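Local coordinates for mannitol dehydrogenase (Pseudomonas fluorescens, PDB 1LJ8), which probably catalyses the NAD-dependent interconversion of D-mannitol and D-fructose as a mannitol 2-dehydrogenase of the long-chain type, at residues Phe184-Cys189 with Ala220-Pro225. Numbering follows the deposited sequence.
Sequences FTVMSC and AHVSFP
Val186 N of edge strand 185-188 gives its hydrogen to Ser223 O (3.1 Å, 165° at the hydrogen), the backbone hydrogen bond that joins the strand to the segment leaving helix 212-221. The two run the same way, their end-to-end directions 24° apart, and Phe224 CA points its hydrogen at Val186 O over 3.5 Å. Packing is tightest beside this bond. Thr185 CG2, swung anti to the backbone N (chi1 -64° for OG1), presses on Pro225 CD at 3.5 Å, closer than usual for two carbons, while Met187 CG meets Pro225 CG roughly at a right angle. Thr185 OG1 and Ser223 OG lie near each other but find their main partners elsewhere, Val271 N and Lys269 O. On another flank Val186 lies alongside Phe224, its CB 4.0 Å from ring atom CD2, and its CG2 reaches Val222 CG1 and the in-plane edge of the Phe184 ring; Thr199 and Arg200 of helix 195-210 pack against Val186 and Phe224 there. At Pro225 the backbones draw apart and water fills in: one molecule donates to Val186 O and Pro225 O and accepts from Ser188 N, each at 2.8 Å, and a second joins Ser188 O to Pro225 O. With alanine in place of Pro225, Thr185 CG2 and Met187 CG would probably lose their ring partner and the chain would turn more freely at the water-bridged carbonyl. The segment thus lies along the edge strand of the Rossmann-domain sheet, whose other side pairs with strand 126-129, just before Cys189 touches NAD. Its chemistry implies a junction part direct and part hydrated: one backbone bond with valine, phenylalanine and proline packed around it and two hydroxyls nearby, then two waters supplying the links that the diverging peptides cannot make.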
# COMPACT_ATOMS: atom_id res chain seq x y z
N PHE A 184 -0.95 -23.11 1.93
CA PHE A 184 -1.88 -22.06 1.47
C PHE A 184 -1.09 -21.22 0.42
O PHE A 184 0.11 -21.38 0.28
CB PHE A 184 -2.31 -21.14 2.62
CG PHE A 184 -1.20 -20.80 3.59
CD1 PHE A 184 -0.13 -19.98 3.21
CD2 PHE A 184 -1.29 -21.24 4.92
CE1 PHE A 184 0.84 -19.60 4.13
CE2 PHE A 184 -0.32 -20.87 5.85
CZ PHE A 184 0.74 -20.05 5.46
N THR A 185 -1.78 -20.39 -0.35
CA THR A 185 -1.14 -19.47 -1.28
C THR A 185 -0.87 -18.21 -0.44
O THR A 185 -1.64 -17.88 0.47
CB THR A 185 -2.14 -19.05 -2.41
OG1 THR A 185 -2.49 -20.21 -3.19
CG2 THR A 185 -1.54 -17.98 -3.32
N VAL A 186 0.23 -17.52 -0.71
CA VAL A 186 0.52 -16.24 -0.05
C VAL A 186 0.29 -15.19 -1.14
O VAL A 186 0.96 -15.17 -2.18
CB VAL A 186 1.94 -16.13 0.49
CG1 VAL A 186 2.07 -14.79 1.27
CG2 VAL A 186 2.20 -17.26 1.49
N MSE A 187 -0.70 -14.33 -0.87
CA MSE A 187 -1.17 -13.34 -1.84
C MSE A 187 -0.89 -11.91 -1.43
O MSE A 187 -1.66 -11.32 -0.69
CB MSE A 187 -2.70 -13.59 -2.02
CG MSE A 187 -3.32 -12.86 -3.22
SE MSE A 187 -5.25 -13.13 -3.34
CE MSE A 187 -5.90 -12.00 -1.87
N SER A 188 0.18 -11.32 -1.97
CA SER A 188 0.54 -9.93 -1.62
C SER A 188 -0.39 -8.94 -2.32
O SER A 188 -0.64 -9.06 -3.52
CB SER A 188 1.97 -9.59 -2.10
OG SER A 188 2.23 -8.22 -1.80
N CYS A 189 -0.88 -7.97 -1.56
CA CYS A 189 -1.73 -6.91 -2.14
C CYS A 189 -1.06 -5.57 -1.83
O CYS A 189 -1.74 -4.54 -1.69
CB CYS A 189 -3.15 -6.96 -1.54
SG CYS A 189 -3.98 -8.49 -1.97
N ALA A 220 8.61 -25.52 -3.34
CA ALA A 220 7.83 -26.46 -4.13
C ALA A 220 6.32 -26.52 -3.86
O ALA A 220 5.57 -27.02 -4.70
CB ALA A 220 8.43 -27.89 -3.98
N HIS A 221 5.84 -26.01 -2.73
CA HIS A 221 4.42 -26.15 -2.41
C HIS A 221 3.60 -24.86 -2.26
O HIS A 221 2.36 -24.90 -2.28
CB HIS A 221 4.26 -26.97 -1.10
CG HIS A 221 4.82 -28.36 -1.20
ND1 HIS A 221 4.04 -29.46 -1.52
CD2 HIS A 221 6.09 -28.83 -1.07
CE1 HIS A 221 4.81 -30.54 -1.57
NE2 HIS A 221 6.05 -30.18 -1.31
N VAL A 222 4.27 -23.73 -2.11
CA VAL A 222 3.55 -22.46 -1.94
C VAL A 222 3.64 -21.60 -3.23
O VAL A 222 4.69 -21.56 -3.87
CB VAL A 222 4.18 -21.67 -0.75
CG1 VAL A 222 3.43 -20.34 -0.53
CG2 VAL A 222 4.11 -22.51 0.55
N SER A 223 2.53 -20.97 -3.63
CA SER A 223 2.53 -20.07 -4.79
C SER A 223 2.45 -18.60 -4.27
O SER A 223 1.96 -18.33 -3.16
CB SER A 223 1.34 -20.36 -5.72
OG SER A 223 0.15 -20.37 -4.97
N PHE A 224 2.92 -17.67 -5.10
CA PHE A 224 3.06 -16.26 -4.74
C PHE A 224 2.66 -15.43 -5.96
O PHE A 224 3.50 -14.87 -6.64
CB PHE A 224 4.54 -15.98 -4.42
CG PHE A 224 5.08 -16.85 -3.30
CD1 PHE A 224 5.70 -18.07 -3.57
CD2 PHE A 224 5.02 -16.40 -1.97
CE1 PHE A 224 6.26 -18.86 -2.53
CE2 PHE A 224 5.59 -17.17 -0.89
CZ PHE A 224 6.21 -18.42 -1.20
N PRO A 225 1.35 -15.37 -6.23
CA PRO A 225 0.89 -14.60 -7.39
C PRO A 225 1.22 -13.12 -7.36
O PRO A 225 1.17 -12.48 -6.30
CB PRO A 225 -0.64 -14.86 -7.41
CG PRO A 225 -0.96 -15.05 -5.91
CD PRO A 225 0.24 -15.92 -5.45
O HOH W 1 1.84 -12.90 -3.66
O HOH W 2 -1.09 -11.33 -5.07